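PDB 6GQ8: NEQ011, which probably reduces superoxide at a mononuclear iron centre, as a neelaredoxin-type superoxide reductase. Local coordinates for residues A83-S95 and L99-L109. Sequence-based numbering, arbitrary orientation.
Sequences AKLEGKGKLIAIS and LHGLWKTEKEL. With FE (Fe (III) ion), chain E.
K90 and E106 meet in a salt bridge across an antiparallel β-hairpin, the last two strands of this desulfoferrodoxin-family β-sandwich. NZ of K90 lies 2.8 Å from OE1 of E106, approaching from above the carboxylate plane. On the same strand as E106, K104 bends at chi3 (82°) and brings its NZ to 2.8 Å from E106 OE2, on the anti side but tilted out of the carboxylate plane, so each carboxylate oxygen has its own lysine. Shortening K90 to an alanine removes the amino group over OE1 and would probably leave the E106 carboxylate freer to rotate, held by K104 through OE2. Between the backbones, L91 with K107, A93 with T105 and S95 with W103 are hydrogen-bonded pairs, each with two N-H···O bonds; A93 N to T105 O is nearly straight (2.8 Å, 171°). At the open end, L109 N adds a bond to G89 O (2.7 Å), and a water links G89 N to the terminal carboxylate oxygen O of L109. On the salt-bridge face, I92 CG2 packs on K104 CG (3.8 Å). The other face carries L91, A93 and S95 against strand 12-19, and L109 CD1 lies between L85 CD1 and L91 CD1, while CD2 rests on L85. Near the turn, the W103 ring stacks on the iron ligand H10, linking the hairpin to the metal site. Just before strand 101-108, H100 binds the iron through ND1 at 2.2 Å, alongside H10, H35, H41 and C97.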
loop_
_atom_site.group_PDB
_atom_site.type_symbol
_atom_site.label_atom_id
_atom_site.label_comp_id
_atom_site.label_asym_id
_atom_site.label_seq_id
_atom_site.Cartn_x
_atom_site.Cartn_y
_atom_site.Cartn_z
ATOM N N ALA A 83 -11.828 -9.210 -10.604
ATOM C CA ALA A 83 -11.084 -8.662 -11.728
ATOM C C ALA A 83 -11.651 -9.173 -13.043
ATOM O O ALA A 83 -12.151 -10.298 -13.129
ATOM C CB ALA A 83 -9.596 -9.018 -11.644
ATOM N N LYS A 84 -11.558 -8.324 -14.066
ATOM C CA LYS A 84 -11.774 -8.718 -15.451
ATOM C C LYS A 84 -10.420 -9.087 -16.044
ATOM O O LYS A 84 -9.511 -8.252 -16.078
ATOM C CB LYS A 84 -12.399 -7.567 -16.236
ATOM C CG LYS A 84 -13.733 -7.093 -15.694
ATOM C CD LYS A 84 -14.326 -5.985 -16.551
ATOM C CE LYS A 84 -15.723 -5.613 -16.082
ATOM N NZ LYS A 84 -16.340 -4.573 -16.947
ATOM N N LEU A 85 -10.277 -10.326 -16.503
ATOM C CA LEU A 85 -9.009 -10.810 -17.031
ATOM C C LEU A 85 -9.208 -11.307 -18.454
ATOM O O LEU A 85 -10.095 -12.127 -18.710
ATOM C CB LEU A 85 -8.434 -11.926 -16.156
ATOM C CG LEU A 85 -8.266 -11.583 -14.676
ATOM C CD1 LEU A 85 -7.802 -12.800 -13.894
ATOM C CD2 LEU A 85 -7.293 -10.426 -14.509
ATOM N N GLU A 86 -8.376 -10.819 -19.370
ATOM C CA GLU A 86 -8.480 -11.168 -20.780
ATOM C C GLU A 86 -7.471 -12.257 -21.114
ATOM O O GLU A 86 -6.282 -12.129 -20.803
ATOM C CB GLU A 86 -8.251 -9.947 -21.674
ATOM C CG GLU A 86 -8.478 -10.225 -23.156
ATOM C CD GLU A 86 -8.171 -9.027 -24.033
ATOM O OE1 GLU A 86 -6.994 -8.612 -24.092
ATOM O OE2 GLU A 86 -9.111 -8.488 -24.651
ATOM N N GLY A 87 -7.951 -13.324 -21.739
ATOM C CA GLY A 87 -7.085 -14.387 -22.198
ATOM C C GLY A 87 -6.773 -15.390 -21.111
ATOM O O GLY A 87 -7.256 -15.323 -19.980
ATOM N N LYS A 88 -5.939 -16.354 -21.477
ATOM C CA LYS A 88 -5.494 -17.379 -20.549
ATOM C C LYS A 88 -4.133 -17.017 -19.968
ATOM O O LYS A 88 -3.374 -16.226 -20.534
ATOM C CB LYS A 88 -5.441 -18.744 -21.240
ATOM C CG LYS A 88 -6.817 -19.261 -21.627
ATOM C CD LYS A 88 -6.771 -20.684 -22.154
ATOM C CE LYS A 88 -8.174 -21.196 -22.441
ATOM N NZ LYS A 88 -8.168 -22.555 -23.049
ATOM N N GLY A 89 -3.836 -17.618 -18.823
ATOM C CA GLY A 89 -2.606 -17.326 -18.115
ATOM C C GLY A 89 -2.659 -17.934 -16.728
ATOM O O GLY A 89 -3.435 -18.857 -16.475
ATOM N N LYS A 90 -1.835 -17.401 -15.835
ATOM C CA LYS A 90 -1.800 -17.880 -14.462
ATOM C C LYS A 90 -1.852 -16.710 -13.493
ATOM O O LYS A 90 -1.255 -15.656 -13.739
ATOM C CB LYS A 90 -0.549 -18.727 -14.191
ATOM C CG LYS A 90 0.770 -18.009 -14.420
ATOM C CD LYS A 90 1.936 -18.965 -14.234
ATOM C CE LYS A 90 3.270 -18.271 -14.445
ATOM N NZ LYS A 90 4.409 -19.211 -14.243
ATOM N N LEU A 91 -2.570 -16.903 -12.393
ATOM C CA LEU A 91 -2.570 -15.953 -11.294
ATOM C C LEU A 91 -1.389 -16.234 -10.376
ATOM O O LEU A 91 -1.007 -17.387 -10.157
ATOM C CB LEU A 91 -3.879 -16.032 -10.508
ATOM C CG LEU A 91 -5.122 -15.532 -11.244
ATOM C CD1 LEU A 91 -6.365 -15.737 -10.399
ATOM C CD2 LEU A 91 -4.958 -14.063 -11.589
ATOM N N ILE A 92 -0.816 -15.168 -9.828
ATOM C CA ILE A 92 0.350 -15.275 -8.962
ATOM C C ILE A 92 0.056 -14.509 -7.682
ATOM O O ILE A 92 -0.240 -13.309 -7.725
ATOM C CB ILE A 92 1.624 -14.740 -9.638
ATOM C CG1 ILE A 92 1.884 -15.484 -10.952
ATOM C CG2 ILE A 92 2.820 -14.872 -8.705
ATOM C CD1 ILE A 92 3.001 -14.891 -11.787
ATOM N N ALA A 93 0.117 -15.202 -6.550
ATOM C CA ALA A 93 -0.077 -14.591 -5.245
ATOM C C ALA A 93 1.248 -14.596 -4.502
ATOM O O ALA A 93 1.933 -15.623 -4.452
ATOM C CB ALA A 93 -1.144 -15.331 -4.436
ATOM N N ILE A 94 1.602 -13.451 -3.930
ATOM C CA ILE A 94 2.814 -13.292 -3.138
ATOM C C ILE A 94 2.395 -12.760 -1.780
ATOM O O ILE A 94 1.746 -11.712 -1.694
ATOM C CB ILE A 94 3.818 -12.344 -3.811
ATOM C CG1 ILE A 94 4.264 -12.907 -5.164
ATOM C CG2 ILE A 94 5.015 -12.093 -2.901
ATOM C CD1 ILE A 94 5.322 -12.069 -5.853
ATOM N N SER A 95 2.760 -13.479 -0.723
ATOM C CA SER A 95 2.412 -13.097 0.634
ATOM C C SER A 95 3.681 -12.925 1.456
ATOM O O SER A 95 4.718 -13.527 1.161
ATOM C CB SER A 95 1.502 -14.141 1.288
ATOM O OG SER A 95 2.159 -15.392 1.370
ATOM N N LEU A 99 8.316 -12.790 9.874
ATOM C CA LEU A 99 9.460 -13.568 10.320
ATOM C C LEU A 99 10.006 -14.526 9.275
ATOM O O LEU A 99 11.207 -14.802 9.286
ATOM C CB LEU A 99 9.104 -14.379 11.579
ATOM C CG LEU A 99 8.860 -13.608 12.875
ATOM C CD1 LEU A 99 8.676 -14.572 14.039
ATOM C CD2 LEU A 99 10.004 -12.648 13.155
ATOM N N HIS A 100 9.169 -15.033 8.367
ATOM C CA HIS A 100 9.578 -16.105 7.465
ATOM C C HIS A 100 9.553 -15.688 5.997
ATOM O O HIS A 100 9.475 -16.548 5.113
ATOM C CB HIS A 100 8.715 -17.342 7.704
ATOM C CG HIS A 100 8.738 -17.811 9.125
ATOM N ND1 HIS A 100 7.678 -17.632 9.987
ATOM C CD2 HIS A 100 9.711 -18.417 9.846
ATOM C CE1 HIS A 100 7.989 -18.128 11.172
ATOM N NE2 HIS A 100 9.218 -18.609 11.114
ATOM N N GLY A 101 9.607 -14.388 5.720
ATOM C CA GLY A 101 9.880 -13.934 4.371
ATOM C C GLY A 101 8.672 -14.012 3.453
ATOM O O GLY A 101 7.519 -13.923 3.880
ATOM N N LEU A 102 8.958 -14.184 2.165
ATOM C CA LEU A 102 7.970 -14.115 1.100
ATOM C C LEU A 102 7.676 -15.503 0.542
ATOM O O LEU A 102 8.563 -16.356 0.448
ATOM C CB LEU A 102 8.453 -13.197 -0.025
ATOM C CG LEU A 102 8.674 -11.741 0.382
ATOM C CD1 LEU A 102 9.756 -11.090 -0.465
ATOM C CD2 LEU A 102 7.373 -10.977 0.258
ATOM N N TRP A 103 6.418 -15.707 0.151
ATOM C CA TRP A 103 5.941 -16.985 -0.356
ATOM C C TRP A 103 5.078 -16.747 -1.587
ATOM O O TRP A 103 4.298 -15.792 -1.630
ATOM C CB TRP A 103 5.143 -17.738 0.713
ATOM C CG TRP A 103 5.925 -18.013 1.961
ATOM C CD1 TRP A 103 6.175 -17.143 2.983
ATOM C CD2 TRP A 103 6.550 -19.249 2.324
ATOM N NE1 TRP A 103 6.924 -17.760 3.956
ATOM C CE2 TRP A 103 7.169 -19.053 3.574
ATOM C CE3 TRP A 103 6.649 -20.501 1.710
ATOM C CZ2 TRP A 103 7.870 -20.065 4.225
ATOM C CZ3 TRP A 103 7.350 -21.502 2.355
ATOM C CH2 TRP A 103 7.951 -21.279 3.600
ATOM N N LYS A 104 5.213 -17.626 -2.580
ATOM C CA LYS A 104 4.550 -17.477 -3.868
ATOM C C LYS A 104 3.699 -18.700 -4.178
ATOM O O LYS A 104 4.070 -19.831 -3.845
ATOM C CB LYS A 104 5.569 -17.278 -4.999
ATOM C CG LYS A 104 4.940 -16.994 -6.357
ATOM C CD LYS A 104 5.987 -16.788 -7.439
ATOM C CE LYS A 104 6.487 -18.125 -7.964
ATOM N NZ LYS A 104 7.237 -17.993 -9.244
ATOM N N THR A 105 2.554 -18.462 -4.818
ATOM C CA THR A 105 1.697 -19.515 -5.344
ATOM C C THR A 105 1.195 -19.096 -6.717
ATOM O O THR A 105 0.829 -17.936 -6.924
ATOM C CB THR A 105 0.508 -19.795 -4.413
ATOM O OG1 THR A 105 0.983 -20.316 -3.166
ATOM C CG2 THR A 105 -0.460 -20.793 -5.041
ATOM N N GLU A 106 1.176 -20.043 -7.653
ATOM C CA GLU A 106 0.668 -19.814 -8.996
ATOM C C GLU A 106 -0.525 -20.725 -9.242
ATOM O O GLU A 106 -0.547 -21.870 -8.777
ATOM C CB GLU A 106 1.749 -20.066 -10.054
ATOM C CG GLU A 106 2.943 -19.127 -9.958
ATOM C CD GLU A 106 4.051 -19.479 -10.935
ATOM O OE1 GLU A 106 3.876 -20.431 -11.725
ATOM O OE2 GLU A 106 5.097 -18.800 -10.912
ATOM N N LYS A 107 -1.518 -20.213 -9.967
ATOM C CA LYS A 107 -2.681 -21.006 -10.338
ATOM C C LYS A 107 -3.095 -20.650 -11.757
ATOM O O LYS A 107 -3.290 -19.471 -12.070
ATOM C CB LYS A 107 -3.842 -20.763 -9.369
ATOM C CG LYS A 107 -4.988 -21.751 -9.502
ATOM C CD LYS A 107 -6.054 -21.475 -8.457
ATOM C CE LYS A 107 -7.070 -22.598 -8.394
ATOM N NZ LYS A 107 -6.416 -23.899 -8.081
ATOM N N GLU A 108 -3.237 -21.666 -12.604
ATOM C CA GLU A 108 -3.663 -21.440 -13.977
ATOM C C GLU A 108 -5.101 -20.941 -14.019
ATOM O O GLU A 108 -5.976 -21.452 -13.313
ATOM C CB GLU A 108 -3.523 -22.722 -14.794
ATOM C CG GLU A 108 -3.202 -22.483 -16.257
ATOM C CD GLU A 108 -1.829 -21.866 -16.453
ATOM O OE1 GLU A 108 -1.676 -21.032 -17.372
ATOM O OE2 GLU A 108 -0.907 -22.206 -15.681
ATOM N N LEU A 109 -5.345 -19.941 -14.860
ATOM C CA LEU A 109 -6.668 -19.337 -14.973
ATOM C C LEU A 109 -7.622 -20.220 -15.769
ATOM O O LEU A 109 -7.278 -20.728 -16.837
ATOM C CB LEU A 109 -6.568 -17.957 -15.623
ATOM C CG LEU A 109 -7.807 -17.071 -15.491
ATOM C CD1 LEU A 109 -8.083 -16.738 -14.033
ATOM C CD2 LEU A 109 -7.645 -15.805 -16.314
ATOM O OXT LEU A 109 -8.762 -20.444 -15.364
HETATM FE FE FE E . 5.501 -17.168 9.801
HETATM O O HOH W 1 -5.307 -20.056 -18.318
#